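Local coordinates for sensor protein (Vibrio parahaemolyticus, PDB 3I9Y), which is probably a membrane-bound histidine kinase that senses trimethylamine N-oxide and phosphorylates itself on histidine using ATP, the present chain being its sensor domain, at residues A[5-8]-A[9-13]; A[68-71]-A[72-76]; A[104-107]-A[108-111]; A[215-218]-A[219-223]. All coordinates share one frame; numbering follows the deposited sequence.

Interaction 1: residues A[5-8]-A[9-13]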
loop_
_atom_site.group_PDB
_atom_site.type_symbol
_atom_site.label_atom_id
_atom_site.label_comp_id
_atom_site.label_asym_id
_atom_site.label_seq_id
_atom_site.Cartn_x
_atom_site.Cartn_y
_atom_site.Cartn_z
ATOM N N ALA A 5 -1.243 -21.454 35.858
ATOM C CA ALA A 5 -0.799 -20.188 35.350
ATOM C C ALA A 5 -0.012 -20.736 34.107
ATOM O O ALA A 5 0.021 -20.132 33.074
ATOM C CB ALA A 5 0.157 -19.568 36.246
ATOM N N MET A 6 0.650 -21.879 34.274
ATOM C CA MET A 6 1.373 -22.452 33.191
ATOM C C MET A 6 0.426 -22.895 32.009
ATOM O O MET A 6 0.760 -22.763 30.870
ATOM C CB MET A 6 2.208 -23.561 33.749
ATOM C CG MET A 6 2.519 -24.614 32.776
ATOM S SD MET A 6 3.098 -26.190 33.627
ATOM C CE MET A 6 4.178 -25.381 34.946
ATOM N N ILE A 7 -0.751 -23.377 32.328
ATOM C CA ILE A 7 -1.714 -23.807 31.375
ATOM C C ILE A 7 -2.161 -22.533 30.469
ATOM O O ILE A 7 -2.243 -22.669 29.222
ATOM C CB ILE A 7 -2.920 -24.426 32.005
ATOM C CG1 ILE A 7 -2.595 -25.899 32.389
ATOM C CG2 ILE A 7 -4.180 -24.239 31.118
ATOM C CD1 ILE A 7 -3.728 -26.623 33.116
ATOM N N GLU A 8 -2.493 -21.417 31.125
ATOM C CA GLU A 8 -2.808 -20.145 30.467
ATOM C C GLU A 8 -1.616 -19.640 29.692
ATOM O O GLU A 8 -1.856 -19.263 28.569
ATOM C CB GLU A 8 -3.274 -19.045 31.463
ATOM C CG GLU A 8 -4.593 -19.356 32.144
ATOM C CD GLU A 8 -5.687 -19.850 31.196
ATOM O OE1 GLU A 8 -5.942 -19.167 30.170
ATOM O OE2 GLU A 8 -6.399 -20.879 31.414
ATOM N N ALA A 9 -0.357 -19.696 30.184
ATOM C CA ALA A 9 0.762 -19.154 29.461
ATOM C C ALA A 9 1.076 -19.883 28.139
ATOM O O ALA A 9 1.538 -19.245 27.148
ATOM C CB ALA A 9 2.143 -19.079 30.327
ATOM N N ARG A 10 0.877 -21.211 28.129
ATOM C CA ARG A 10 1.208 -22.005 26.944
ATOM C C ARG A 10 0.166 -21.543 25.840
ATOM O O ARG A 10 0.540 -21.468 24.715
ATOM C CB ARG A 10 0.983 -23.469 27.278
ATOM C CG ARG A 10 2.086 -24.076 28.145
ATOM C CD ARG A 10 1.719 -25.633 28.547
ATOM N NE ARG A 10 1.854 -26.393 27.285
ATOM C CZ ARG A 10 0.838 -26.822 26.529
ATOM N NH1 ARG A 10 -0.451 -26.602 26.928
ATOM N NH2 ARG A 10 1.134 -27.454 25.351
ATOM N N GLN A 11 -1.132 -21.442 26.183
ATOM C CA GLN A 11 -2.137 -21.002 25.266
ATOM C C GLN A 11 -1.818 -19.523 24.766
ATOM O O GLN A 11 -1.918 -19.233 23.580
ATOM C CB GLN A 11 -3.443 -21.120 25.885
ATOM C CG GLN A 11 -3.851 -22.628 25.802
ATOM C CD GLN A 11 -5.132 -22.894 26.630
ATOM O OE1 GLN A 11 -5.064 -22.930 27.949
ATOM N NE2 GLN A 11 -6.271 -23.089 25.962
ATOM N N VAL A 12 -1.431 -18.631 25.663
ATOM C CA VAL A 12 -1.084 -17.288 25.225
ATOM C C VAL A 12 0.091 -17.384 24.200
ATOM O O VAL A 12 0.142 -16.639 23.122
ATOM C CB VAL A 12 -0.588 -16.385 26.455
ATOM C CG1 VAL A 12 -0.030 -15.029 25.974
ATOM C CG2 VAL A 12 -1.839 -16.137 27.340
ATOM N N SER A 13 1.091 -18.205 24.525
ATOM C CA SER A 13 2.293 -18.268 23.657
ATOM C C SER A 13 1.895 -18.879 22.236
ATOM O O SER A 13 2.359 -18.452 21.158
ATOM C CB SER A 13 3.350 -19.205 24.298
ATOM O OG SER A 13 4.340 -19.436 23.307
HETATM O O HOH W 1 -2.063 -25.258 28.506
#

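Interaction 2: residues A[68-71]-A[72-76]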
loop_
_atom_site.group_PDB
_atom_site.type_symbol
_atom_site.label_atom_id
_atom_site.label_comp_id
_atom_site.label_asym_id
_atom_site.label_seq_id
_atom_site.Cartn_x
_atom_site.Cartn_y
_atom_site.Cartn_z
ATOM N N ALA A 68 2.648 -3.859 33.810
ATOM C CA ALA A 68 3.408 -4.092 32.650
ATOM C C ALA A 68 2.553 -4.999 31.692
ATOM O O ALA A 68 2.409 -4.710 30.485
ATOM C CB ALA A 68 4.815 -4.750 33.001
ATOM N N LEU A 69 1.910 -6.033 32.175
ATOM C CA LEU A 69 1.117 -6.865 31.317
ATOM C C LEU A 69 -0.081 -6.015 30.614
ATOM O O LEU A 69 -0.361 -6.200 29.440
ATOM C CB LEU A 69 0.396 -7.932 32.120
ATOM C CG LEU A 69 -0.453 -8.912 31.354
ATOM C CD1 LEU A 69 0.618 -9.729 30.529
ATOM C CD2 LEU A 69 -1.183 -9.953 32.295
ATOM N N GLU A 70 -0.734 -5.128 31.348
ATOM C CA GLU A 70 -1.858 -4.356 30.848
ATOM C C GLU A 70 -1.277 -3.419 29.752
ATOM O O GLU A 70 -1.905 -3.323 28.696
ATOM C CB GLU A 70 -2.451 -3.541 31.904
ATOM C CG GLU A 70 -3.374 -2.441 31.399
ATOM C CD GLU A 70 -4.727 -2.988 30.736
ATOM O OE1 GLU A 70 -5.062 -4.207 30.925
ATOM O OE2 GLU A 70 -5.433 -2.170 29.973
ATOM N N SER A 71 -0.105 -2.804 29.962
ATOM C CA SER A 71 0.301 -1.952 28.945
ATOM C C SER A 71 0.820 -2.858 27.690
ATOM O O SER A 71 0.619 -2.468 26.473
ATOM C CB SER A 71 1.314 -1.017 29.593
ATOM O OG SER A 71 2.411 -1.001 28.795
ATOM N N ASN A 72 1.445 -4.067 27.929
ATOM C CA ASN A 72 1.842 -4.910 26.797
ATOM C C ASN A 72 0.513 -5.279 25.982
ATOM O O ASN A 72 0.573 -5.321 24.746
ATOM C CB ASN A 72 2.417 -6.249 27.172
ATOM C CG ASN A 72 3.707 -6.136 27.889
ATOM O OD1 ASN A 72 4.509 -5.156 27.721
ATOM N ND2 ASN A 72 3.935 -7.086 28.736
ATOM N N VAL A 73 -0.634 -5.542 26.639
ATOM C CA VAL A 73 -1.789 -5.920 25.960
ATOM C C VAL A 73 -2.381 -4.698 25.099
ATOM O O VAL A 73 -2.879 -4.905 23.925
ATOM C CB VAL A 73 -2.855 -6.435 26.958
ATOM C CG1 VAL A 73 -4.183 -6.589 26.340
ATOM C CG2 VAL A 73 -2.400 -7.768 27.572
ATOM N N GLN A 74 -2.399 -3.501 25.679
ATOM C CA GLN A 74 -2.903 -2.341 24.988
ATOM C C GLN A 74 -1.978 -2.092 23.725
ATOM O O GLN A 74 -2.491 -1.740 22.654
ATOM C CB GLN A 74 -2.844 -1.075 25.847
ATOM C CG GLN A 74 -3.872 -1.165 27.034
ATOM C CD GLN A 74 -3.983 0.139 27.824
ATOM O OE1 GLN A 74 -4.511 0.088 28.978
ATOM N NE2 GLN A 74 -3.643 1.296 27.235
ATOM N N ASN A 75 -0.676 -2.261 23.851
ATOM C CA ASN A 75 0.163 -2.027 22.759
ATOM C C ASN A 75 -0.121 -3.014 21.601
ATOM O O ASN A 75 -0.083 -2.567 20.438
ATOM C CB ASN A 75 1.640 -2.072 23.075
ATOM C CG ASN A 75 2.047 -0.906 23.983
ATOM O OD1 ASN A 75 1.358 0.102 24.022
ATOM N ND2 ASN A 75 3.183 -1.079 24.727
ATOM N N VAL A 76 -0.367 -4.290 21.890
ATOM C CA VAL A 76 -0.668 -5.254 20.896
ATOM C C VAL A 76 -1.997 -4.872 20.267
ATOM O O VAL A 76 -2.104 -4.824 19.001
ATOM C CB VAL A 76 -0.741 -6.659 21.506
ATOM C CG1 VAL A 76 -1.497 -7.669 20.634
ATOM C CG2 VAL A 76 0.700 -7.187 21.829
#

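Interaction 3: residues A[104-107]-A[108-111]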
loop_
_atom_site.group_PDB
_atom_site.type_symbol
_atom_site.label_atom_id
_atom_site.label_comp_id
_atom_site.label_asym_id
_atom_site.label_seq_id
_atom_site.Cartn_x
_atom_site.Cartn_y
_atom_site.Cartn_z
ATOM N N MET A 104 -5.216 6.295 -18.382
ATOM C CA MET A 104 -4.052 6.907 -19.059
ATOM C C MET A 104 -3.591 6.023 -20.270
ATOM O O MET A 104 -3.065 6.629 -21.318
ATOM C CB MET A 104 -2.870 7.113 -18.108
ATOM C CG MET A 104 -3.311 8.260 -17.163
ATOM S SD MET A 104 -1.803 8.555 -16.064
ATOM C CE MET A 104 -2.473 7.986 -15.198
ATOM N N ARG A 105 -3.631 4.686 -20.116
ATOM C CA ARG A 105 -3.209 3.799 -21.223
ATOM C C ARG A 105 -4.289 4.052 -22.385
ATOM O O ARG A 105 -3.882 4.151 -23.607
ATOM C CB ARG A 105 -3.309 2.269 -20.876
ATOM C CG ARG A 105 -2.811 1.335 -22.112
ATOM C CD ARG A 105 -3.001 -0.183 -21.471
ATOM N NE ARG A 105 -4.488 -0.391 -21.489
ATOM C CZ ARG A 105 -5.197 -0.562 -22.619
ATOM N NH1 ARG A 105 -4.560 -0.548 -23.782
ATOM N NH2 ARG A 105 -6.519 -0.705 -22.697
ATOM N N LEU A 106 -5.592 4.096 -22.100
ATOM C CA LEU A 106 -6.513 4.286 -23.228
ATOM C C LEU A 106 -6.289 5.672 -23.967
ATOM O O LEU A 106 -6.491 5.782 -25.154
ATOM C CB LEU A 106 -8.024 4.349 -22.730
ATOM C CG LEU A 106 -8.311 2.940 -22.163
ATOM C CD1 LEU A 106 -9.690 2.960 -21.489
ATOM C CD2 LEU A 106 -8.581 2.112 -23.414
ATOM N N LEU A 107 -6.114 6.761 -23.208
ATOM C CA LEU A 107 -5.915 8.081 -23.807
ATOM C C LEU A 107 -4.617 7.996 -24.641
ATOM O O LEU A 107 -4.559 8.568 -25.681
ATOM C CB LEU A 107 -5.652 9.209 -22.697
ATOM C CG LEU A 107 -6.969 9.400 -21.966
ATOM C CD1 LEU A 107 -6.485 10.107 -20.732
ATOM C CD2 LEU A 107 -8.029 10.216 -22.740
ATOM N N SER A 108 -3.564 7.392 -24.150
ATOM C CA SER A 108 -2.296 7.282 -24.923
ATOM C C SER A 108 -2.438 6.547 -26.277
ATOM O O SER A 108 -1.821 6.922 -27.278
ATOM C CB SER A 108 -1.217 6.451 -24.164
ATOM O OG SER A 108 -0.849 7.301 -23.009
ATOM N N GLU A 109 -3.130 5.462 -26.284
ATOM C CA GLU A 109 -3.319 4.728 -27.466
ATOM C C GLU A 109 -4.150 5.585 -28.410
ATOM O O GLU A 109 -3.920 5.574 -29.631
ATOM C CB GLU A 109 -4.053 3.369 -27.149
ATOM C CG GLU A 109 -5.576 3.240 -27.870
ATOM C CD GLU A 109 -6.874 2.919 -26.894
ATOM O OE1 GLU A 109 -7.005 1.544 -26.527
ATOM O OE2 GLU A 109 -7.765 3.943 -26.598
ATOM N N GLU A 110 -5.223 6.202 -27.904
ATOM C CA GLU A 110 -5.960 7.020 -28.758
ATOM C C GLU A 110 -5.086 8.196 -29.364
ATOM O O GLU A 110 -5.172 8.609 -30.484
ATOM C CB GLU A 110 -6.982 7.602 -27.936
ATOM C CG GLU A 110 -7.976 8.120 -28.710
ATOM C CD GLU A 110 -9.152 8.461 -27.836
ATOM O OE1 GLU A 110 -9.976 9.287 -28.348
ATOM O OE2 GLU A 110 -9.251 7.956 -26.635
ATOM N N LEU A 111 -4.262 8.803 -28.556
ATOM C CA LEU A 111 -3.383 9.854 -29.095
ATOM C C LEU A 111 -2.446 9.255 -30.197
ATOM O O LEU A 111 -2.257 9.811 -31.335
ATOM C CB LEU A 111 -2.497 10.251 -28.033
ATOM C CG LEU A 111 -1.504 11.389 -28.179
ATOM C CD1 LEU A 111 -2.127 12.770 -28.664
ATOM C CD2 LEU A 111 -1.216 11.492 -26.593
#

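Interaction 4: residues A[215-218]-A[219-223]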
loop_
_atom_site.group_PDB
_atom_site.type_symbol
_atom_site.label_atom_id
_atom_site.label_comp_id
_atom_site.label_asym_id
_atom_site.label_seq_id
_atom_site.Cartn_x
_atom_site.Cartn_y
_atom_site.Cartn_z
ATOM N N ARG A 215 -6.686 17.427 -36.383
ATOM C CA ARG A 215 -5.798 16.528 -35.667
ATOM C C ARG A 215 -5.226 17.280 -34.526
ATOM O O ARG A 215 -5.228 16.792 -33.442
ATOM C CB ARG A 215 -4.583 16.034 -36.417
ATOM C CG ARG A 215 -4.907 15.490 -37.673
ATOM C CD ARG A 215 -4.995 13.935 -37.657
ATOM N NE ARG A 215 -3.818 13.387 -38.322
ATOM C CZ ARG A 215 -2.637 13.780 -37.940
ATOM N NH1 ARG A 215 -2.559 14.667 -36.937
ATOM N NH2 ARG A 215 -1.572 13.298 -38.557
ATOM N N SER A 216 -4.775 18.485 -34.803
ATOM C CA SER A 216 -4.148 19.312 -33.821
ATOM C C SER A 216 -5.079 19.445 -32.631
ATOM O O SER A 216 -4.668 19.276 -31.496
ATOM C CB SER A 216 -3.867 20.681 -34.346
ATOM O OG SER A 216 -2.750 21.183 -33.648
ATOM N N LYS A 217 -6.360 19.748 -32.863
ATOM C CA LYS A 217 -7.032 19.918 -31.635
ATOM C C LYS A 217 -7.472 18.615 -31.000
ATOM O O LYS A 217 -7.600 18.664 -29.810
ATOM C CB LYS A 217 -8.172 20.939 -31.686
ATOM C CG LYS A 217 -9.282 20.505 -32.419
ATOM C CD LYS A 217 -10.360 19.684 -31.663
ATOM C CE LYS A 217 -11.291 19.006 -32.784
ATOM N NZ LYS A 217 -12.220 17.869 -32.359
ATOM N N GLN A 218 -7.736 17.511 -31.743
ATOM C CA GLN A 218 -8.105 16.358 -31.017
ATOM C C GLN A 218 -6.819 15.909 -30.187
ATOM O O GLN A 218 -7.078 15.493 -29.061
ATOM C CB GLN A 218 -8.638 15.195 -31.818
ATOM C CG GLN A 218 -9.152 15.608 -33.113
ATOM C CD GLN A 218 -10.226 14.776 -33.718
ATOM O OE1 GLN A 218 -10.234 13.483 -33.686
ATOM N NE2 GLN A 218 -11.219 15.493 -34.289
ATOM N N MET A 219 -5.559 16.087 -30.645
ATOM C CA MET A 219 -4.424 15.627 -29.907
ATOM C C MET A 219 -4.292 16.513 -28.686
ATOM O O MET A 219 -3.990 16.068 -27.528
ATOM C CB MET A 219 -3.130 15.793 -30.708
ATOM C CG MET A 219 -3.084 14.707 -31.862
ATOM S SD MET A 219 -1.651 14.788 -32.869
ATOM C CE MET A 219 -0.541 14.084 -31.933
ATOM N N SER A 220 -4.656 17.782 -28.878
ATOM C CA SER A 220 -4.347 18.684 -27.829
ATOM C C SER A 220 -5.369 18.480 -26.609
ATOM O O SER A 220 -5.031 18.594 -25.389
ATOM C CB SER A 220 -4.282 20.078 -28.560
ATOM O OG SER A 220 -4.410 20.956 -27.521
ATOM N N GLN A 221 -6.599 18.131 -26.898
ATOM C CA GLN A 221 -7.423 17.867 -25.790
ATOM C C GLN A 221 -7.077 16.517 -25.141
ATOM O O GLN A 221 -7.334 16.399 -24.012
ATOM C CB GLN A 221 -8.972 17.802 -26.078
ATOM C CG GLN A 221 -9.365 16.991 -27.168
ATOM C CD GLN A 221 -10.313 17.918 -28.110
ATOM O OE1 GLN A 221 -10.336 19.190 -27.931
ATOM N NE2 GLN A 221 -11.038 17.298 -29.083
ATOM N N LEU A 222 -6.498 15.546 -25.835
ATOM C CA LEU A 222 -6.157 14.276 -25.175
ATOM C C LEU A 222 -5.033 14.563 -24.244
ATOM O O LEU A 222 -4.917 14.018 -23.120
ATOM C CB LEU A 222 -5.732 13.197 -26.190
ATOM C CG LEU A 222 -6.955 12.723 -26.865
ATOM C CD1 LEU A 222 -6.379 11.831 -28.121
ATOM C CD2 LEU A 222 -7.766 11.724 -26.023
ATOM N N LEU A 223 -4.160 15.458 -24.661
ATOM C CA LEU A 223 -3.033 15.726 -23.807
ATOM C C LEU A 223 -3.546 16.505 -22.551
ATOM O O LEU A 223 -2.924 16.406 -21.426
ATOM C CB LEU A 223 -1.972 16.561 -24.559
ATOM C CG LEU A 223 -1.235 15.786 -25.639
ATOM C CD1 LEU A 223 -0.342 16.833 -26.514
ATOM C CD2 LEU A 223 -0.149 14.921 -24.917
#

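Interaction 1: residues A[5-8]-A[9-13]
Glu8 and Ala9 sit at the middle of this turn near the start of helix 5-27, the first helix of the TorS sensor domain, which is built from stacked four-helix bundles. The contact is local, made by i to i+4 bonds. Ala9 N donates to Ala5 O at 2.9 Å. CB of Ala9 lies 3.6 Å from Ala5 O, and beyond the turn it touches Val264 of helix 232-267. Glu8 works mainly through its backbone: its O takes the N-H of Val12 at 3.0 Å, and Val12 CG2 packs 3.4 Å from that O. The Glu8 side chain bends about CB-CG (chi2 -46°) and turns to His52, Glu55 and Leu56 of helix 32-58. On the outer face Ile7 and Gln11 run alongside one another in the same sense. The Gln11 N to Ile7 O bond is weak at 3.5 Å. Arg10 keeps its CG beside its own backbone N (chi1 -76°), which brings CG to 3.3 Å from Met6 O. The chain then bends at chi3. A water donates to Ile7 O at 2.7 Å and lies at the guanidinium edge, in plane, where it accepts from Arg10 NH1 at 2.6 Å.

Interaction 2: residues A[68-71]-A[72-76]
Ser71 and Asn72 sit where one turn of helix 63-114 passes into the next. This is the long helix of the TorS sensor domain, in a region predicted to be coiled coil. The backbone gives four regular i to i+4 hydrogen bonds. Asn72 N to Ala68 O is 2.8 Å, Val73 N to Leu69 O is 2.9 Å, and Gln74 and Asn75 continue the pattern to Glu70 O and Ser71 O.

The apolar contact across the turn is between Leu69 CG and Val73 CG2, 4.4 Å apart. Val73 holds CG2 beside its own backbone N, with CG1 anti to that N (chi1 168°). This also sets the methyl CG2 against a carbonyl, 3.2 Å from Leu69 O. The two side chains share Ile53 of helix 32-58 as a partner, and Leu69 also meets Leu260 and Leu267 of helix 232-267. This face therefore packs against two other helices of the bundle.

The polar side chains lie elsewhere round the turn. Buried Asn72 lays its amide carbon CG 3.2 Å from Ala68 O, while its ND2 gives a weak hydrogen bond to Thr263 OG1 of helix 232-267. That bond offers the buried amide an interhelical partner. On the surface Glu70 and Gln74 cross obliquely, with carboxylate and amide planes 78° apart. Asn75 folds back over the preceding turn in a similar way to Asn72. Its CG comes to 3.3 Å from Ser71 O, and its ND2 is 4.1 Å from Ser71 OG.

Interaction 3: residues A[104-107]-A[108-111]
Glu109 curls back alongside Leu106 on the outer side of helix 63-114. Its CB starts 3.6 Å from Arg105 O. CG passes beside Leu106 O, and two torsions off the staggered positions, chi1 116° and chi2 -125°, steer the carboxylate back toward the preceding turn. CD then lies 3.4 Å from Leu106 O. At the tip the two oxygens part: OE2 is modelled 2.7 Å from Leu106 O, a close approach whose nature is doubtful, while OE1 reaches Leu106 CD2 at 3.5 Å. The Leu106 and Glu109 side chains thus extend in a common direction, with a methyl group against the carboxylate. Arg105 NH1 is 4.2 Å from Glu109 OE1, too far for a salt bridge. Its guanidinium is held instead by Glu102, which makes a salt bridge to NH2. The Glu109 charge may still feel the arginine nearby.

Round the helix, Ser108 doubles the grip on Met104 O. Its N donates at 3.0 Å, and its OG donates to the same oxygen at 2.9 Å. The two donors come from opposite faces of the carbonyl plane. OG sits beside the backbone N of Ser108 (chi1 -69°), and this satisfies the hydroxyl within its own helix. The serine is buried, with Leu174 of helix 158-180 against its side chain. Leu107 and Leu111 turn to helix 213-228, and Met104 touches Ile177. A mixed outer strip of Arg105, Leu106, Glu109 and Glu110, against an inner face of Met104, Leu107, Ser108 and Leu111, is what is expected of a helix in a four-helix bundle.

Interaction 4: residues A[215-218]-A[219-223]
Arg215 and Met219 lie next to each other with their side chains heading the same way, one turn apart on helix 213-228. Arg215 O is satisfied by Met219 N at 2.9 Å, and Met219 CG packs 3.4 Å from that oxygen. With chi1 at -73°, this CG lies beside the methionine's own N, and SD ends 4.2 Å from Arg215 NH1. At the other end of the residue, Arg215 N donates to Asp212 OD2, just before the helix.

The next carbonyls are used less evenly. Ser216 O receives Ser220 N at 3.0 Å, but the bond is bent to 138°. The same N-H makes a second, weak bond to Lys217 O, whose main donor is Gln221 N at 3.1 Å. Gln218 O takes Leu222 N at a longer 3.3 Å. Ser216 OG finds its partners outside the turn, in weak hydrogen bonds to Val207 O and Val210 O.

On the surface the Lys217 and Gln221 side chains cross. Both have CG between their own N and carbonyl carbon. Lys217 NZ comes to 3.5 Å from Gln221 NE2, but as modelled both groups are donors and this is no bond. Lys217 CD is almost as near, 3.6 Å from Gln221 NE2. Met219 and Leu222 face Leu114 of helix 63-114. The shared N-H of Ser220 and the long last bond imply a turn held somewhat less regularly than an ideal alpha-helix.

Each contact is a turn within a single helix, so none closes a long loop. They follow in series along the chain, without nesting or crossing. Interaction 1 opens helix 5-27. Interaction 2 lies near the start of helix 63-114, with its centre about 16 Å from that of interaction 1 and no touch. The same long helix carries the chain past its centre to interaction 3, about 53 Å away between centres. Interaction 4, on helix 213-228, packs directly on interaction 3: Leu107 CD2 meets Leu222 CD2 at 3.6 Å, and Leu111 CD1 meets Met219 CB at 3.8 Å. Helix 63-114 thus links the two ends of the stacked bundles.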